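Local atomic coordinates of Trypsin/chymotrypsin inhibitor (Alocasia macrorrhizos, PDB entry 5YCZ), a protein that inhibits trypsin and alpha-chymotrypsin and is a Kunitz-type plant protein of beta-trefoil fold that forms homodimers. Residues T21-P26 with P173-F178; T105-G110 with V142-C147. All coordinates share one frame; numbering follows the deposited sequence.

Interaction 1 (T21-P26 with P173-F178)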
ATOM      1  N   THR A  21      -3.989  -2.327  17.397  1.00 29.54           N
ATOM      2  CA  THR A  21      -4.930  -2.890  18.360  1.00 29.51           C
ATOM      3  C   THR A  21      -5.438  -1.820  19.310  1.00 29.56           C
ATOM      4  O   THR A  21      -4.692  -0.949  19.767  1.00 30.01           O
ATOM      5  CB  THR A  21      -4.272  -4.000  19.173  1.00 36.18           C
ATOM      6  OG1 THR A  21      -3.384  -3.437  20.163  1.00 34.06           O
ATOM      7  CG2 THR A  21      -3.495  -4.905  18.251  1.00 37.35           C
ATOM      8  N   SER A  22      -6.705  -1.911  19.645  1.00 29.61           N
ATOM      9  CA  SER A  22      -7.303  -0.917  20.516  1.00 29.16           C
ATOM     10  C   SER A  22      -6.896  -1.185  21.968  1.00 29.26           C
ATOM     11  O   SER A  22      -7.078  -2.292  22.480  1.00 30.51           O
ATOM     12  CB  SER A  22      -8.815  -0.934  20.327  1.00 22.31           C
ATOM     13  OG  SER A  22      -9.462  -0.612  21.535  1.00 36.25           O
ATOM     14  N   VAL A  23      -6.318  -0.177  22.621  1.00 30.32           N
ATOM     15  CA  VAL A  23      -6.043  -0.272  24.056  1.00 31.55           C
ATOM     16  C   VAL A  23      -7.329  -0.556  24.831  1.00 32.70           C
ATOM     17  O   VAL A  23      -7.453  -1.589  25.495  1.00 36.72           O
ATOM     18  CB  VAL A  23      -5.359   1.008  24.559  1.00 27.50           C
ATOM     19  CG1 VAL A  23      -5.336   1.015  26.058  1.00 30.06           C
ATOM     20  CG2 VAL A  23      -3.958   1.084  24.005  1.00 33.60           C
ATOM     21  N   MET A  24      -8.295   0.364  24.772  1.00 31.21           N
ATOM     22  CA  MET A  24      -9.607   0.165  25.383  1.00 32.72           C
ATOM     23  C   MET A  24     -10.229  -1.155  24.937  1.00 38.34           C
ATOM     24  O   MET A  24     -11.036  -1.180  24.008  1.00 42.04           O
ATOM     25  CB  MET A  24     -10.526   1.328  25.028  1.00 30.34           C
ATOM     26  CG  MET A  24     -11.773   1.425  25.865  1.00 43.45           C
ATOM     27  SD  MET A  24     -11.432   2.212  27.451  1.00 71.92           S
ATOM     28  CE  MET A  24     -10.156   3.406  26.999  1.00 53.89           C
ATOM     29  N   ARG A  25      -9.872  -2.262  25.578  1.00 45.77           N
ATOM     30  CA  ARG A  25     -10.144  -3.513  24.877  1.00 49.12           C
ATOM     31  C   ARG A  25     -11.451  -4.148  25.352  1.00 45.64           C
ATOM     32  O   ARG A  25     -11.433  -5.188  26.034  1.00 51.09           O
ATOM     33  CB  ARG A  25      -8.964  -4.500  25.018  1.00 41.43           C
ATOM     34  CG  ARG A  25      -8.757  -5.380  23.734  1.00 41.65           C
ATOM     35  CD  ARG A  25     -10.072  -6.077  23.333  1.00 49.44           C
ATOM     36  NE  ARG A  25     -10.169  -6.675  22.003  1.00 52.15           N
ATOM     37  CZ  ARG A  25     -11.343  -6.974  21.425  1.00 60.02           C
ATOM     38  NH1 ARG A  25     -11.391  -7.506  20.206  1.00 59.88           N
ATOM     39  NH2 ARG A  25     -12.492  -6.724  22.049  1.00 56.90           N
ATOM     40  N   PRO A  26     -12.596  -3.485  25.120  1.00 38.77           N
ATOM     41  CA  PRO A  26     -13.622  -4.155  24.307  1.00 44.28           C
ATOM     42  C   PRO A  26     -13.706  -3.412  22.971  1.00 45.94           C
ATOM     43  O   PRO A  26     -14.617  -2.606  22.840  1.00 42.95           O
ATOM     44  CB  PRO A  26     -14.905  -4.010  25.131  1.00 42.90           C
ATOM     45  CG  PRO A  26     -14.678  -2.753  25.907  1.00 43.39           C
ATOM     46  CD  PRO A  26     -13.194  -2.571  26.107  1.00 37.68           C
ATOM     47  N   PRO A 173      -8.977  10.597  23.158  1.00 30.21           N
ATOM     48  CA  PRO A 173      -8.246  10.000  22.044  1.00 26.64           C
ATOM     49  C   PRO A 173      -8.385   8.482  22.007  1.00 28.84           C
ATOM     50  O   PRO A 173      -8.496   7.808  23.033  1.00 30.59           O
ATOM     51  CB  PRO A 173      -6.799  10.415  22.325  1.00 26.87           C
ATOM     52  CG  PRO A 173      -6.747  10.571  23.781  1.00 26.54           C
ATOM     53  CD  PRO A 173      -8.054  11.171  24.155  1.00 29.38           C
ATOM     54  N   HIS A 174      -8.368   7.936  20.797  1.00 27.87           N
ATOM     55  CA  HIS A 174      -8.282   6.491  20.644  1.00 28.25           C
ATOM     56  C   HIS A 174      -6.846   6.074  20.926  1.00 30.23           C
ATOM     57  O   HIS A 174      -5.948   6.329  20.118  1.00 29.49           O
ATOM     58  CB  HIS A 174      -8.720   6.063  19.247  1.00 23.59           C
ATOM     59  CG  HIS A 174      -8.694   4.581  19.037  1.00 30.64           C
ATOM     60  ND1 HIS A 174      -9.226   3.691  19.948  1.00 33.36           N
ATOM     61  CD2 HIS A 174      -8.216   3.832  18.013  1.00 26.44           C
ATOM     62  CE1 HIS A 174      -9.065   2.458  19.499  1.00 30.24           C
ATOM     63  NE2 HIS A 174      -8.458   2.517  18.326  1.00 28.98           N
ATOM     64  N   THR A 175      -6.613   5.450  22.070  1.00 28.15           N
ATOM     65  CA  THR A 175      -5.273   4.973  22.363  1.00 27.15           C
ATOM     66  C   THR A 175      -5.100   3.565  21.822  1.00 27.14           C
ATOM     67  O   THR A 175      -6.042   2.766  21.812  1.00 24.81           O
ATOM     68  CB  THR A 175      -5.013   5.004  23.863  1.00 32.60           C
ATOM     69  OG1 THR A 175      -6.163   4.487  24.548  1.00 44.68           O
ATOM     70  CG2 THR A 175      -4.790   6.432  24.304  1.00 35.97           C
ATOM     71  N   ILE A 176      -3.883   3.264  21.366  1.00 23.90           N
ATOM     72  CA  ILE A 176      -3.624   2.031  20.635  1.00 25.58           C
ATOM     73  C   ILE A 176      -2.236   1.495  20.961  1.00 30.72           C
ATOM     74  O   ILE A 176      -1.347   2.226  21.396  1.00 30.37           O
ATOM     75  CB  ILE A 176      -3.754   2.236  19.109  1.00 25.60           C
ATOM     76  CG1 ILE A 176      -2.920   3.426  18.670  1.00 28.26           C
ATOM     77  CG2 ILE A 176      -5.198   2.456  18.712  1.00 25.41           C
ATOM     78  CD1 ILE A 176      -2.120   3.153  17.457  1.00 33.08           C
ATOM     79  N   ARG A 177      -2.063   0.191  20.746  1.00 31.70           N
ATOM     80  CA  ARG A 177      -0.768  -0.466  20.720  1.00 30.11           C
ATOM     81  C   ARG A 177      -0.532  -1.030  19.326  1.00 35.08           C
ATOM     82  O   ARG A 177      -1.477  -1.283  18.578  1.00 40.85           O
ATOM     83  CB  ARG A 177      -0.686  -1.610  21.731  1.00 31.37           C
ATOM     84  CG  ARG A 177      -1.284  -1.314  23.086  1.00 37.92           C
ATOM     85  CD  ARG A 177      -1.087  -2.518  24.012  1.00 44.32           C
ATOM     86  NE  ARG A 177      -2.039  -2.543  25.117  1.00 41.45           N
ATOM     87  CZ  ARG A 177      -1.787  -2.063  26.335  1.00 49.81           C
ATOM     88  NH1 ARG A 177      -0.607  -1.511  26.604  1.00 50.57           N
ATOM     89  NH2 ARG A 177      -2.717  -2.127  27.282  1.00 47.08           N
ATOM     90  N   PHE A 178       0.732  -1.260  18.990  1.00 33.74           N
ATOM     91  CA  PHE A 178       1.125  -1.849  17.716  1.00 35.64           C
ATOM     92  C   PHE A 178       1.578  -3.293  17.900  1.00 36.22           C
ATOM     93  O   PHE A 178       2.473  -3.568  18.703  1.00 43.39           O
ATOM     94  CB  PHE A 178       2.244  -1.029  17.085  1.00 35.72           C
ATOM     95  CG  PHE A 178       1.909   0.404  16.970  1.00 35.09           C
ATOM     96  CD1 PHE A 178       1.114   0.856  15.935  1.00 33.52           C
ATOM     97  CD2 PHE A 178       2.346   1.301  17.926  1.00 38.76           C
ATOM     98  CE1 PHE A 178       0.787   2.195  15.835  1.00 36.46           C
ATOM     99  CE2 PHE A 178       2.020   2.636  17.847  1.00 39.34           C
ATOM    100  CZ  PHE A 178       1.242   3.089  16.799  1.00 43.21           C
TER

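Interaction 2 (T105-G110 with V142-C147)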
ATOM      1  N   THR A 105       2.498  11.877  -0.319  1.00 29.34           N
ATOM      2  CA  THR A 105       3.691  12.468   0.250  1.00 24.58           C
ATOM      3  C   THR A 105       3.840  13.900  -0.256  1.00 29.40           C
ATOM      4  O   THR A 105       3.305  14.287  -1.299  1.00 32.40           O
ATOM      5  CB  THR A 105       4.920  11.642  -0.117  1.00 24.26           C
ATOM      6  OG1 THR A 105       5.077  11.632  -1.539  1.00 30.32           O
ATOM      7  CG2 THR A 105       4.737  10.239   0.321  1.00 24.35           C
ATOM      8  N   SER A 106       4.553  14.701   0.520  1.00 28.78           N
ATOM      9  CA  SER A 106       4.860  16.062   0.116  1.00 26.14           C
ATOM     10  C   SER A 106       6.087  16.508   0.893  1.00 33.03           C
ATOM     11  O   SER A 106       6.231  16.180   2.072  1.00 31.35           O
ATOM     12  CB  SER A 106       3.683  17.007   0.373  1.00 30.89           C
ATOM     13  OG  SER A 106       4.134  18.344   0.509  1.00 32.18           O
ATOM     14  N   LYS A 107       6.992  17.214   0.218  1.00 37.64           N
ATOM     15  CA  LYS A 107       8.143  17.792   0.891  1.00 35.93           C
ATOM     16  C   LYS A 107       7.940  19.260   1.224  1.00 37.37           C
ATOM     17  O   LYS A 107       8.719  19.815   2.004  1.00 40.67           O
ATOM     18  CB  LYS A 107       9.406  17.643   0.034  1.00 41.05           C
ATOM     19  CG  LYS A 107       9.742  16.230  -0.406  1.00 40.36           C
ATOM     20  CD  LYS A 107      11.203  16.139  -0.882  1.00 47.53           C
ATOM     21  CE  LYS A 107      12.132  15.446   0.146  1.00 53.78           C
ATOM     22  NZ  LYS A 107      12.635  16.326   1.262  1.00 45.90           N
ATOM     23  N   ALA A 108       6.893  19.879   0.685  1.00 38.09           N
ATOM     24  CA  ALA A 108       6.736  21.322   0.718  1.00 42.13           C
ATOM     25  C   ALA A 108       6.646  21.848   2.150  1.00 48.31           C
ATOM     26  O   ALA A 108       6.531  21.099   3.131  1.00 39.04           O
ATOM     27  CB  ALA A 108       5.492  21.742  -0.064  1.00 38.46           C
ATOM     28  N   ILE A 109       6.721  23.178   2.248  1.00 48.52           N
ATOM     29  CA  ILE A 109       6.607  23.874   3.521  1.00 44.45           C
ATOM     30  C   ILE A 109       5.151  24.044   3.914  1.00 46.07           C
ATOM     31  O   ILE A 109       4.841  24.163   5.107  1.00 43.22           O
ATOM     32  CB  ILE A 109       7.323  25.235   3.432  1.00 47.44           C
ATOM     33  CG1 ILE A 109       8.806  25.036   3.103  1.00 56.27           C
ATOM     34  CG2 ILE A 109       7.190  26.019   4.716  1.00 47.17           C
ATOM     35  CD1 ILE A 109       9.496  26.285   2.575  1.00 52.71           C
ATOM     36  N   GLY A 110       4.246  24.039   2.937  1.00 44.52           N
ATOM     37  CA  GLY A 110       2.836  24.147   3.215  1.00 43.19           C
ATOM     38  C   GLY A 110       2.312  22.994   4.051  1.00 43.13           C
ATOM     39  O   GLY A 110       2.823  21.864   4.002  1.00 38.69           O
ATOM     40  N   VAL A 142      11.852  16.961  10.857  1.00 41.87           N
ATOM     41  CA  VAL A 142      12.296  16.944   9.471  1.00 44.60           C
ATOM     42  C   VAL A 142      13.287  18.085   9.286  1.00 49.78           C
ATOM     43  O   VAL A 142      13.041  19.217   9.726  1.00 55.77           O
ATOM     44  CB  VAL A 142      11.102  17.053   8.495  1.00 45.59           C
ATOM     45  CG1 VAL A 142      10.679  18.505   8.244  1.00 47.19           C
ATOM     46  CG2 VAL A 142      11.394  16.342   7.200  1.00 44.31           C
ATOM     47  N   GLU A 143      14.433  17.778   8.692  1.00 50.96           N
ATOM     48  CA  GLU A 143      15.474  18.789   8.521  1.00 59.88           C
ATOM     49  C   GLU A 143      15.263  19.495   7.180  1.00 59.64           C
ATOM     50  O   GLU A 143      16.028  19.359   6.221  1.00 64.72           O
ATOM     51  CB  GLU A 143      16.858  18.164   8.638  1.00 62.10           C
ATOM     52  CG  GLU A 143      17.880  19.075   9.315  1.00 68.86           C
ATOM     53  CD  GLU A 143      19.306  18.851   8.814  1.00 76.22           C
ATOM     54  OE1 GLU A 143      19.482  18.173   7.776  1.00 80.57           O
ATOM     55  OE2 GLU A 143      20.251  19.371   9.453  1.00 72.73           O
ATOM     56  N   ARG A 144      14.171  20.246   7.127  1.00 52.04           N
ATOM     57  CA  ARG A 144      13.896  21.140   6.012  1.00 50.41           C
ATOM     58  C   ARG A 144      12.891  22.176   6.494  1.00 53.40           C
ATOM     59  O   ARG A 144      12.287  22.013   7.565  1.00 52.30           O
ATOM     60  CB  ARG A 144      13.368  20.367   4.787  1.00 51.43           C
ATOM     61  CG  ARG A 144      11.860  20.111   4.785  1.00 53.38           C
ATOM     62  CD  ARG A 144      11.522  18.946   3.872  1.00 54.92           C
ATOM     63  NE  ARG A 144      10.299  18.260   4.278  1.00 48.36           N
ATOM     64  CZ  ARG A 144      10.089  16.955   4.127  1.00 49.15           C
ATOM     65  NH1 ARG A 144      11.028  16.179   3.591  1.00 53.71           N
ATOM     66  NH2 ARG A 144       8.938  16.427   4.522  1.00 46.41           N
ATOM     67  N   PRO A 145      12.716  23.271   5.757  1.00 49.55           N
ATOM     68  CA  PRO A 145      11.757  24.293   6.187  1.00 49.56           C
ATOM     69  C   PRO A 145      10.365  23.707   6.397  1.00 52.46           C
ATOM     70  O   PRO A 145       9.872  22.923   5.582  1.00 50.71           O
ATOM     71  CB  PRO A 145      11.782  25.301   5.032  1.00 47.97           C
ATOM     72  CG  PRO A 145      12.439  24.564   3.879  1.00 39.83           C
ATOM     73  CD  PRO A 145      13.430  23.685   4.538  1.00 42.84           C
ATOM     74  N   SER A 146       9.733  24.090   7.510  1.00 49.71           N
ATOM     75  CA  SER A 146       8.417  23.582   7.868  1.00 44.82           C
ATOM     76  C   SER A 146       7.559  24.712   8.417  1.00 48.75           C
ATOM     77  O   SER A 146       8.069  25.614   9.088  1.00 51.99           O
ATOM     78  CB  SER A 146       8.521  22.441   8.897  1.00 48.97           C
ATOM     79  OG  SER A 146       8.964  22.901  10.165  1.00 53.86           O
ATOM     80  N   CYS A 147       6.260  24.668   8.117  1.00 49.00           N
ATOM     81  CA  CYS A 147       5.328  25.643   8.670  1.00 45.68           C
ATOM     82  C   CYS A 147       5.216  25.462  10.179  1.00 48.23           C
ATOM     83  O   CYS A 147       5.400  24.363  10.715  1.00 46.76           O
ATOM     84  CB  CYS A 147       3.942  25.526   8.020  1.00 45.43           C
ATOM     85  SG  CYS A 147       3.154  23.849   7.947  1.00 56.83           S
TER

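Interaction 1 (T21-P26 with P173-F178)
The carbonyl oxygen of Arg177 takes two hydrogen bonds from Thr21. Backbone Thr21 N reaches Arg177 O at 3.0 Å, a weak bond because it is bent. The hydroxyl Thr21 OG1 gives the second bond, to Arg177 O at 3.3 Å, and arrives from above the carbonyl plane. The Thr21 hydroxyl can do this because chi1 (76°) sets it between its own backbone N and carbonyl carbon. The return bond is straighter: Arg177 N meets Thr21 O at 3.0 Å, in the carbonyl plane. Thr21 and Arg177 are thus an antiparallel hydrogen-bonded pair, and Ser22 and Ile176 form the non-hydrogen-bonded pair beside it.

Past the end of strand 18-22 the chain is held once more, by Val23 N on Thr175 O at 3.1 Å. The Val23 side chain points toward the other segment. Val23 CB lies 3.6 Å from Thr175 OG1. Val23 CG2 comes within 3.7 Å of Arg177 CG and also lies over one face of the guanidinium, toward the rim. On the buried side, Ser22 CB meets the edge of the His174 ring, 3.5 Å from His174 CE1.

Arg177 NH1 forms a salt bridge with Asp130, the residue that Val23 also touches. His174 and Ser22 both pack on Gln45 of strand 42-45, and Thr175 rests on Gln132 of strand 131-135. The contact pairs 18-22 with 176-180, the first and last strands of the chain, side by side in an antiparallel sheet.

Interaction 2 (T105-G110 with V142-C147)
Ile109 and Pro145 make the closest apolar contact between these two loops. Ile109 CD1 lies 3.5 Å from Pro145 CB, and the two side chains cross at about a right angle. With chi1 at -60°, Ile109 CG1 stands anti to the carbonyl carbon, and from there CD1 reaches the proline ring. Ile109 CG1 also sits against the backbone, 3.4 Å from Pro145 O. The CG2 branch turns the other way, toward the peptide between Ser146 and Cys147.

Next to this packing, Cys147 N gives a weak hydrogen bond to Ile109 O at 3.4 Å. The sulfur lies at a similar range, with Cys147 SG 3.3 Å from Ile109 O. The Cys147 side chain also touches Pro111.

The Arg144 guanidinium is closely packed too. Lys107 CA lies 3.8 Å above the centre of one face, and Val142 CG2 lies over the opposite face. The Arg144 chain, extended from CG to NE, passes the Lys107 carbonyl without a bond of good angle. Arg144 NH2 has a long, weak ion pair with Glu61.

The loose part is the exposed end of Lys107. Its chain, bent at chi3 and chi4, crosses Arg144 at about a right angle. The ammonium group approaches a like charge there, which is probably unfavourable, and the position of this lysine end should be read with caution.

Within 105-110, Ser106 OG accepts from Ala108 N at 3.2 Å, an ST turn. Arg115 binds backbone oxygens of Ser106, Ala108 and Gly110. The arrangement is a surface contact between two long irregular loops of a beta-trefoil, with one loop closed by the Cys138-Cys147 disulfide, whose Cys147 end packs on Ile109.

Interactions 1 and 2 lie on opposite sides of the centre of the chain. Their centres are 30 Å apart, and their nearest atoms are about 18 Å apart, so they do not touch. Interaction 1 brings together the two ends of the trefoil domain; both loops of interaction 2 fall in the sequence between them. The first is a partly buried strand pairing, the second a surface contact of loops. The predicted reactive bond, Leu56-Ala57, is closer to interaction 1: the side chain of Ile176 is about 7 Å from that of Leu56. Interaction 2 lies away from that site. Thr105, in segment 105-110, packs on Pro81 of the second subunit.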